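Side-chain contacts in calcium uptake protein 3, mitochondrial (Homo sapiens, PDB 6AGI), which senses matrix calcium through its EF-hands and, as a disulfide-linked heterodimer with MICU1, regulates the mitochondrial calcium uniporter channel in the central nervous system and skeletal muscle: residues D9-S14 / E147-M152; R17-F22 / T91-L96; A41-E46 / E243-S248. One frame throughout, in Å; residues are numbered along the deposited sequence.

Interaction 1 (D9-S14 / E147-M152)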
loop_
_atom_site.group_PDB
_atom_site.type_symbol
_atom_site.label_atom_id
_atom_site.label_comp_id
_atom_site.label_asym_id
_atom_site.label_seq_id
_atom_site.Cartn_x
_atom_site.Cartn_y
_atom_site.Cartn_z
ATOM N N ASP B 9 15.571 9.813 27.727
ATOM C CA ASP B 9 14.773 10.189 26.559
ATOM C C ASP B 9 15.639 10.801 25.469
ATOM O O ASP B 9 15.438 10.531 24.278
ATOM C CB ASP B 9 13.693 11.187 26.961
ATOM C CG ASP B 9 12.576 10.548 27.709
ATOM O OD1 ASP B 9 12.119 9.461 27.265
ATOM O OD2 ASP B 9 12.177 11.135 28.750
ATOM N N LEU B 10 16.588 11.653 25.858
ATOM C CA LEU B 10 17.444 12.326 24.893
ATOM C C LEU B 10 18.192 11.334 24.026
ATOM O O LEU B 10 18.583 11.670 22.903
ATOM C CB LEU B 10 18.435 13.243 25.618
ATOM C CG LEU B 10 17.847 14.422 26.395
ATOM C CD1 LEU B 10 18.935 15.027 27.268
ATOM C CD2 LEU B 10 17.231 15.478 25.459
ATOM N N TYR B 11 18.373 10.116 24.513
ATOM C CA TYR B 11 19.018 9.062 23.755
ATOM C C TYR B 11 18.032 8.180 22.980
ATOM O O TYR B 11 18.473 7.265 22.282
ATOM C CB TYR B 11 19.887 8.237 24.713
ATOM C CG TYR B 11 20.903 9.104 25.433
ATOM C CD1 TYR B 11 22.144 9.381 24.864
ATOM C CD2 TYR B 11 20.611 9.673 26.668
ATOM C CE1 TYR B 11 23.060 10.185 25.504
ATOM C CE2 TYR B 11 21.532 10.478 27.320
ATOM C CZ TYR B 11 22.751 10.734 26.733
ATOM O OH TYR B 11 23.671 11.541 27.379
ATOM N N ALA B 12 16.732 8.480 22.999
ATOM C CA ALA B 12 15.696 7.555 22.549
ATOM C C ALA B 12 14.892 8.088 21.364
ATOM O O ALA B 12 14.700 9.296 21.216
ATOM C CB ALA B 12 14.711 7.245 23.696
ATOM N N THR B 13 14.401 7.161 20.544
ATOM C CA THR B 13 13.407 7.407 19.501
ATOM C C THR B 13 12.055 7.749 20.109
ATOM O O THR B 13 11.803 7.496 21.300
ATOM C CB THR B 13 13.304 6.182 18.588
ATOM O OG1 THR B 13 14.541 6.023 17.896
ATOM C CG2 THR B 13 12.185 6.277 17.579
ATOM N N SER B 14 11.207 8.391 19.285
ATOM C CA SER B 14 9.794 8.612 19.607
ATOM C C SER B 14 9.139 7.367 20.199
ATOM O O SER B 14 8.579 7.404 21.297
ATOM C CB SER B 14 9.045 9.043 18.347
ATOM O OG SER B 14 9.472 10.333 17.891
ATOM N N GLU B 147 28.296 5.895 25.995
ATOM C CA GLU B 147 28.073 4.463 25.878
ATOM C C GLU B 147 27.316 3.926 27.084
ATOM O O GLU B 147 26.454 3.061 26.935
ATOM C CB GLU B 147 29.411 3.746 25.687
ATOM C CG GLU B 147 29.936 3.815 24.244
ATOM C CD GLU B 147 30.676 5.132 23.873
ATOM O OE1 GLU B 147 30.856 6.055 24.723
ATOM O OE2 GLU B 147 31.086 5.226 22.694
ATOM N N GLU B 148 27.627 4.414 28.290
ATOM C CA GLU B 148 26.954 3.898 29.482
ATOM C C GLU B 148 25.469 4.248 29.484
ATOM O O GLU B 148 24.631 3.440 29.907
ATOM C CB GLU B 148 27.634 4.426 30.741
ATOM C CG GLU B 148 27.492 3.487 31.933
ATOM C CD GLU B 148 27.303 4.218 33.258
ATOM O OE1 GLU B 148 27.557 5.443 33.311
ATOM O OE2 GLU B 148 26.902 3.562 34.248
ATOM N N LYS B 149 25.113 5.438 29.008
ATOM C CA LYS B 149 23.699 5.798 29.008
ATOM C C LYS B 149 22.959 5.080 27.893
ATOM O O LYS B 149 21.803 4.671 28.073
ATOM C CB LYS B 149 23.516 7.315 28.902
ATOM C CG LYS B 149 23.453 7.964 30.278
ATOM C CD LYS B 149 22.988 9.399 30.241
ATOM C CE LYS B 149 22.265 9.777 31.539
ATOM N NZ LYS B 149 22.923 9.231 32.769
ATOM N N ARG B 150 23.601 4.928 26.734
ATOM C CA ARG B 150 23.027 4.107 25.672
ATOM C C ARG B 150 22.841 2.657 26.121
ATOM O O ARG B 150 21.831 2.015 25.796
ATOM C CB ARG B 150 23.900 4.205 24.429
ATOM C CG ARG B 150 23.402 5.288 23.527
ATOM C CD ARG B 150 24.538 6.055 22.903
ATOM N NE ARG B 150 25.127 5.274 21.830
ATOM C CZ ARG B 150 26.373 5.413 21.396
ATOM N NH1 ARG B 150 27.188 6.329 21.920
ATOM N NH2 ARG B 150 26.790 4.633 20.415
ATOM N N ALA B 151 23.811 2.123 26.857
ATOM C CA ALA B 151 23.685 0.771 27.380
ATOM C C ALA B 151 22.529 0.686 28.362
ATOM O O ALA B 151 21.804 -0.314 28.385
ATOM C CB ALA B 151 24.991 0.330 28.033
ATOM N N MET B 152 22.340 1.719 29.190
ATOM C CA MET B 152 21.221 1.681 30.126
ATOM C C MET B 152 19.889 1.695 29.390
ATOM O O MET B 152 18.966 0.962 29.753
ATOM C CB MET B 152 21.307 2.852 31.105
ATOM C CG MET B 152 20.860 2.520 32.533
ATOM S SD MET B 152 20.907 4.011 33.556
ATOM C CE MET B 152 22.600 4.588 33.302
#
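Tyr11, whose ring lies against Lys149, sits in a type I beta turn closed by the hydrogen bond from Ala12 N to Asp9 O, 2.7 Å long. From this turn the Tyr11 side chain points toward helix 147-158, with CG anti to the carbonyl carbon (chi1 -57°). Lys149 covers one face of the ring with its aliphatic part. Its CB lies 4.2 Å from the ring centroid and 16° off the normal, a CH-pi contact displaced toward the rim. Farther along the chain, Lys149 CD comes to 3.4 Å from Tyr11 CE2 and also borders the hydroxyl. The ammonium then bends off at chi4 and leads away, so the ring meets methylenes and not charge. Lysine suits such a surface position, because its apolar methylenes can pack on the ring while the ammonium turns away from it; its side chain also touches Asp7 and Leu8 of helix 6-9. Arg150 adds a looser, oblique approach, its CG 4.5 Å from Tyr11 CD1, while its NH2 is bound to the carbonyl of Ile143. At the far end of the ring, Tyr11 OH has a weak hydrogen bond with Asp146. With an alanine here the Lys149 methylenes are likely to lose the ring face they pack on, and Asp146 its weak hydroxyl partner. No hydrogen bond crosses between 9-14 and 147-152. The arrangement is a surface packing of a tyrosine-bearing beta turn, in the link between helices 6-9 and 14-22, against the side of a helix.

Interaction 2 (R17-F22 / T91-L96); sequences RRFRLF and TEYLFL
Phe19 and Tyr93 join helices 14-22 and 90-101 in a buried helix-helix packing. Along the second helix, Thr91 points away from this partner, and its hydroxyl has a weak hydrogen bond with Gln131. OE1 of the buried Glu92 is satisfied by a hydrogen bond with the Thr210 hydroxyl. Tyr93 carries the contact. Its CG is anti to the backbone N (chi1 172°), which sends the ring across to the other helix, where it slides past Phe19 in the opposite direction. The two rings meet obliquely, centroids 5.6 Å apart and planes at 31°, with Phe19 CD1 3.7 Å from Tyr93 CD2. Tyrosine suits the place because its apolar ring packs on Phe19 while its hydroxyl OH lies against the Arg18 methylenes, 3.8 Å from Arg18 CG. Between Tyr93 and Arg18 a water, lying in the planes of both ring and guanidinium, stands 2.8 Å from Tyr93 OH and accepts from Arg18 NE at 3.1 Å. The Arg18 nitrogens NH1 and NH2 bind the carbonyls of Ala41, Thr44 and Asp45, and Phe22 covers one guanidinium face, so the orientation of the guanidinium is fixed. Leu94 and Phe95 pack on Ala319 and Met315 of the second subunit. Leu96 rests on Phe38, and its N donates to Glu92 O at 2.9 Å.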
loop_
_atom_site.group_PDB
_atom_site.type_symbol
_atom_site.label_atom_id
_atom_site.label_comp_id
_atom_site.label_asym_id
_atom_site.label_seq_id
_atom_site.Cartn_x
_atom_site.Cartn_y
_atom_site.Cartn_z
ATOM N N ARG B 17 10.549 6.591 23.557
ATOM C CA ARG B 17 10.070 7.530 24.563
ATOM C C ARG B 17 8.639 7.221 24.991
ATOM O O ARG B 17 8.309 7.301 26.184
ATOM C CB ARG B 17 10.130 8.970 24.049
ATOM C CG ARG B 17 11.497 9.652 24.201
ATOM C CD ARG B 17 11.583 11.022 23.542
ATOM N NE ARG B 17 12.031 11.110 22.155
ATOM C CZ ARG B 17 11.377 11.755 21.194
ATOM N NH1 ARG B 17 10.221 12.346 21.468
ATOM N NH2 ARG B 17 11.891 11.822 19.968
ATOM N N ARG B 18 7.772 6.852 24.027
ATOM C CA ARG B 18 6.372 6.581 24.349
ATOM C C ARG B 18 6.217 5.270 25.103
ATOM O O ARG B 18 5.422 5.181 26.055
ATOM C CB ARG B 18 5.535 6.555 23.082
ATOM C CG ARG B 18 4.043 6.363 23.350
ATOM C CD ARG B 18 3.161 6.994 22.263
ATOM N NE ARG B 18 1.743 6.687 22.434
ATOM C CZ ARG B 18 0.861 7.568 22.915
ATOM N NH1 ARG B 18 1.283 8.777 23.263
ATOM N NH2 ARG B 18 -0.429 7.245 23.072
ATOM N N PHE B 19 6.934 4.228 24.669
ATOM C CA PHE B 19 6.966 2.992 25.438
ATOM C C PHE B 19 7.309 3.296 26.884
ATOM O O PHE B 19 6.598 2.884 27.813
ATOM C CB PHE B 19 7.997 2.021 24.884
ATOM C CG PHE B 19 8.052 0.744 25.653
ATOM C CD1 PHE B 19 6.955 -0.081 25.724
ATOM C CD2 PHE B 19 9.171 0.440 26.423
ATOM C CE1 PHE B 19 6.999 -1.262 26.457
ATOM C CE2 PHE B 19 9.227 -0.717 27.169
ATOM C CZ PHE B 19 8.136 -1.586 27.194
ATOM N N ARG B 20 8.399 4.046 27.086
ATOM C CA ARG B 20 8.818 4.370 28.442
ATOM C C ARG B 20 7.770 5.204 29.167
ATOM O O ARG B 20 7.587 5.051 30.381
ATOM C CB ARG B 20 10.152 5.098 28.408
ATOM C CG ARG B 20 11.327 4.240 27.948
ATOM C CD ARG B 20 12.559 5.105 27.848
ATOM N NE ARG B 20 12.439 6.193 28.803
ATOM C CZ ARG B 20 13.280 6.415 29.794
ATOM N NH1 ARG B 20 14.300 5.602 29.982
ATOM N NH2 ARG B 20 13.077 7.440 30.605
ATOM N N LEU B 21 7.071 6.087 28.451
ATOM C CA LEU B 21 6.078 6.927 29.111
ATOM C C LEU B 21 4.943 6.094 29.685
ATOM O O LEU B 21 4.500 6.327 30.818
ATOM C CB LEU B 21 5.521 7.947 28.123
ATOM C CG LEU B 21 4.451 8.893 28.646
ATOM C CD1 LEU B 21 5.068 9.848 29.658
ATOM C CD2 LEU B 21 3.865 9.654 27.511
ATOM N N PHE B 22 4.458 5.114 28.918
ATOM C CA PHE B 22 3.330 4.321 29.369
ATOM C C PHE B 22 3.714 3.099 30.188
ATOM O O PHE B 22 2.842 2.521 30.837
ATOM C CB PHE B 22 2.493 3.902 28.176
ATOM C CG PHE B 22 1.578 4.981 27.689
ATOM C CD1 PHE B 22 0.326 5.149 28.260
ATOM C CD2 PHE B 22 1.951 5.825 26.657
ATOM C CE1 PHE B 22 -0.524 6.126 27.815
ATOM C CE2 PHE B 22 1.088 6.816 26.196
ATOM C CZ PHE B 22 -0.143 6.969 26.777
ATOM N N THR B 91 9.766 -4.591 22.169
ATOM C CA THR B 91 9.563 -5.280 20.898
ATOM C C THR B 91 8.131 -5.764 20.757
ATOM O O THR B 91 7.521 -5.663 19.686
ATOM C CB THR B 91 10.539 -6.443 20.758
ATOM O OG1 THR B 91 11.851 -6.018 21.165
ATOM C CG2 THR B 91 10.548 -6.919 19.304
ATOM N N GLU B 92 7.610 -6.348 21.823
ATOM C CA GLU B 92 6.272 -6.909 21.819
ATOM C C GLU B 92 5.243 -5.800 21.590
ATOM O O GLU B 92 4.269 -5.969 20.841
ATOM C CB GLU B 92 6.136 -7.617 23.166
ATOM C CG GLU B 92 5.250 -8.766 23.355
ATOM C CD GLU B 92 5.824 -9.662 24.455
ATOM O OE1 GLU B 92 6.815 -10.387 24.199
ATOM O OE2 GLU B 92 5.347 -9.552 25.609
ATOM N N TYR B 93 5.466 -4.653 22.232
ATOM C CA TYR B 93 4.734 -3.423 21.961
ATOM C C TYR B 93 4.737 -3.091 20.476
ATOM O O TYR B 93 3.687 -2.789 19.889
ATOM C CB TYR B 93 5.396 -2.306 22.756
ATOM C CG TYR B 93 4.916 -0.909 22.482
ATOM C CD1 TYR B 93 3.560 -0.590 22.419
ATOM C CD2 TYR B 93 5.833 0.086 22.195
ATOM C CE1 TYR B 93 3.153 0.719 22.165
ATOM C CE2 TYR B 93 5.441 1.359 21.932
ATOM C CZ TYR B 93 4.111 1.685 21.919
ATOM O OH TYR B 93 3.793 2.996 21.643
ATOM N N LEU B 94 5.936 -3.063 19.873
ATOM C CA LEU B 94 6.068 -2.789 18.440
ATOM C C LEU B 94 5.255 -3.778 17.611
ATOM O O LEU B 94 4.513 -3.381 16.705
ATOM C CB LEU B 94 7.544 -2.814 18.049
ATOM C CG LEU B 94 8.405 -1.645 18.524
ATOM C CD1 LEU B 94 9.707 -1.521 17.720
ATOM C CD2 LEU B 94 7.566 -0.332 18.449
ATOM N N PHE B 95 5.403 -5.074 17.898
ATOM C CA PHE B 95 4.561 -6.105 17.289
ATOM C C PHE B 95 3.077 -5.731 17.342
ATOM O O PHE B 95 2.401 -5.690 16.305
ATOM C CB PHE B 95 4.818 -7.430 18.003
ATOM C CG PHE B 95 4.043 -8.607 17.465
ATOM C CD1 PHE B 95 4.149 -8.985 16.137
ATOM C CD2 PHE B 95 3.232 -9.361 18.308
ATOM C CE1 PHE B 95 3.446 -10.099 15.655
ATOM C CE2 PHE B 95 2.532 -10.454 17.833
ATOM C CZ PHE B 95 2.642 -10.826 16.513
ATOM N N LEU B 96 2.561 -5.424 18.546
ATOM C CA LEU B 96 1.134 -5.135 18.692
ATOM C C LEU B 96 0.706 -3.898 17.894
ATOM O O LEU B 96 -0.318 -3.932 17.178
ATOM C CB LEU B 96 0.819 -4.950 20.170
ATOM C CG LEU B 96 1.113 -6.170 21.035
ATOM C CD1 LEU B 96 1.025 -5.867 22.546
ATOM C CD2 LEU B 96 0.107 -7.250 20.628
HETATM O O HOH W 1 1.209 3.982 21.059
#

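Interaction 3 (A41-E46 / E243-S248)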
loop_
_atom_site.group_PDB
_atom_site.type_symbol
_atom_site.label_atom_id
_atom_site.label_comp_id
_atom_site.label_asym_id
_atom_site.label_seq_id
_atom_site.Cartn_x
_atom_site.Cartn_y
_atom_site.Cartn_z
ATOM N N ALA B 41 -1.858 3.144 26.000
ATOM C CA ALA B 41 -0.887 3.647 25.029
ATOM C C ALA B 41 -1.491 3.801 23.645
ATOM O O ALA B 41 -1.071 4.677 22.879
ATOM C CB ALA B 41 0.316 2.709 24.952
ATOM N N VAL B 42 -2.472 2.971 23.296
ATOM C CA VAL B 42 -3.084 3.061 21.976
ATOM C C VAL B 42 -4.413 3.824 21.968
ATOM O O VAL B 42 -4.918 4.143 20.880
ATOM C CB VAL B 42 -3.223 1.666 21.330
ATOM C CG1 VAL B 42 -1.894 1.013 21.344
ATOM C CG2 VAL B 42 -4.200 0.799 22.071
ATOM N N THR B 43 -5.041 4.040 23.127
ATOM C CA THR B 43 -6.332 4.727 23.141
ATOM C C THR B 43 -6.268 6.139 23.710
ATOM O O THR B 43 -7.299 6.822 23.735
ATOM C CB THR B 43 -7.385 3.920 23.901
ATOM O OG1 THR B 43 -7.005 3.805 25.280
ATOM C CG2 THR B 43 -7.499 2.531 23.265
ATOM N N THR B 44 -5.127 6.557 24.248
ATOM C CA THR B 44 -5.018 7.787 25.019
ATOM C C THR B 44 -3.946 8.662 24.351
ATOM O O THR B 44 -3.397 8.309 23.308
ATOM C CB THR B 44 -4.772 7.385 26.483
ATOM O OG1 THR B 44 -5.992 6.851 26.997
ATOM C CG2 THR B 44 -4.371 8.510 27.394
ATOM N N ASP B 45 -3.634 9.803 24.957
ATOM C CA ASP B 45 -2.547 10.662 24.513
ATOM C C ASP B 45 -1.378 10.648 25.477
ATOM O O ASP B 45 -0.246 10.387 25.075
ATOM C CB ASP B 45 -3.032 12.113 24.355
ATOM C CG ASP B 45 -3.514 12.422 22.953
ATOM O OD1 ASP B 45 -3.438 11.521 22.079
ATOM O OD2 ASP B 45 -3.906 13.593 22.712
ATOM N N GLU B 46 -1.629 10.878 26.750
ATOM C CA GLU B 46 -0.604 10.799 27.771
ATOM C C GLU B 46 -1.210 10.098 28.968
ATOM O O GLU B 46 -2.435 10.090 29.136
ATOM C CB GLU B 46 -0.131 12.203 28.187
ATOM C CG GLU B 46 -1.292 13.082 28.695
ATOM C CD GLU B 46 -0.909 14.531 28.990
ATOM O OE1 GLU B 46 0.264 14.898 28.767
ATOM O OE2 GLU B 46 -1.794 15.313 29.420
ATOM N N GLU B 243 -13.207 -1.612 19.973
ATOM C CA GLU B 243 -14.252 -1.592 21.000
ATOM C C GLU B 243 -13.948 -0.570 22.087
ATOM O O GLU B 243 -14.826 0.203 22.486
ATOM C CB GLU B 243 -14.414 -2.971 21.642
ATOM C CG GLU B 243 -15.114 -4.011 20.787
ATOM C CD GLU B 243 -15.530 -5.212 21.597
ATOM O OE1 GLU B 243 -15.544 -5.085 22.845
ATOM O OE2 GLU B 243 -15.815 -6.275 20.999
ATOM N N ILE B 244 -12.707 -0.553 22.588
ATOM C CA ILE B 244 -12.388 0.367 23.671
ATOM C C ILE B 244 -12.530 1.808 23.204
ATOM O O ILE B 244 -13.036 2.659 23.947
ATOM C CB ILE B 244 -10.991 0.073 24.241
ATOM C CG1 ILE B 244 -11.030 -1.239 25.017
ATOM C CG2 ILE B 244 -10.518 1.203 25.150
ATOM C CD1 ILE B 244 -9.678 -1.957 25.127
ATOM N N GLU B 245 -12.116 2.120 21.968
ATOM C CA GLU B 245 -12.288 3.515 21.541
ATOM C C GLU B 245 -13.771 3.866 21.422
ATOM O O GLU B 245 -14.255 4.838 22.037
ATOM C CB GLU B 245 -11.578 3.750 20.207
ATOM C CG GLU B 245 -10.174 4.412 20.268
ATOM C CD GLU B 245 -10.208 5.920 20.595
ATOM O OE1 GLU B 245 -10.755 6.695 19.768
ATOM O OE2 GLU B 245 -9.695 6.328 21.672
ATOM N N PHE B 246 -14.522 3.029 20.696
ATOM C CA PHE B 246 -15.946 3.271 20.489
ATOM C C PHE B 246 -16.658 3.473 21.818
ATOM O O PHE B 246 -17.254 4.533 22.068
ATOM C CB PHE B 246 -16.569 2.104 19.702
ATOM C CG PHE B 246 -18.009 2.329 19.335
ATOM C CD1 PHE B 246 -18.351 3.067 18.215
ATOM C CD2 PHE B 246 -19.023 1.818 20.120
ATOM C CE1 PHE B 246 -19.693 3.312 17.883
ATOM C CE2 PHE B 246 -20.359 2.046 19.791
ATOM C CZ PHE B 246 -20.695 2.802 18.671
ATOM N N LEU B 247 -16.506 2.496 22.719
ATOM C CA LEU B 247 -17.143 2.545 24.029
ATOM C C LEU B 247 -16.650 3.739 24.836
ATOM O O LEU B 247 -17.391 4.278 25.664
ATOM C CB LEU B 247 -16.850 1.240 24.772
ATOM C CG LEU B 247 -17.501 -0.065 24.290
ATOM C CD1 LEU B 247 -16.819 -1.285 24.907
ATOM C CD2 LEU B 247 -18.971 -0.091 24.618
ATOM N N SER B 248 -15.397 4.150 24.632
ATOM C CA SER B 248 -14.902 5.369 25.253
ATOM C C SER B 248 -15.694 6.583 24.811
ATOM O O SER B 248 -15.633 7.622 25.481
ATOM C CB SER B 248 -13.417 5.582 24.944
ATOM O OG SER B 248 -12.601 4.619 25.596
#
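Chi1 of 64° places Thr43 OG1 between its backbone N and carbonyl carbon, and the same rotation leaves CG2 anti to the carbonyl carbon, turned to the methyl CG2 of Ile244. The hydroxyl is thereby spent on its own helix, where it hydrogen-bonds Ile39 O, and the methyl is left for packing. Threonine suits this double duty. The CG2 branch of Ile244 meets Thr43 CG2 at 3.8 Å, the two side chains crossing at about a right angle; Ile244 also touches Arg80. Glu245 arrives by another route: its chain folds at chi2 (-74°) and brings the carboxylate alongside the last turn of helix 35-43. There Glu245 OE2 lies 3.2 Å from Thr43 O. Both are acceptors and no hydrogen bond joins them, and at this resolution the exact position of the carboxylate is uncertain. Within helix 227-250, Ile244 O takes two donors from opposite faces of its plane, Ser248 N at 2.9 Å and Ser248 OG at 2.6 Å, the hydroxyl tilted 33° from that plane. A serine here can fold its hydroxyl back onto the helix. Nearby, Glu243 forms a salt bridge with Arg80, and Phe246 meets Phe293 and Phe296 of the degenerate second EF-hand edge-to-face. The contact is a helix-end packing at the surface, joining the C-terminal end of helix 35-43 to the flank of the long helix 227-250.

In the fold
Interaction 2 is the buried contact of the three, while interactions 1 and 3 lie at the surface. Interactions 1 and 2 share the N-terminal region: 9-14 runs directly up to the helix carrying 17-22, Arg17 touches both Asp9 and Ala12, and Arg20 reaches Asp9 in a long, weak ion pair. Interactions 2 and 3 are tied more firmly, since Arg18 binds backbone carbonyls at the end of helix 35-43. Chemistry follows place. The core pairs two aromatic rings and links the tyrosine hydroxyl to an arginine through a water; the first surface contact lays lysine methylenes on a tyrosine face; the third joins small methyl groups beside a carboxylate. Centres of interactions 1 and 3 are about 29 Å apart.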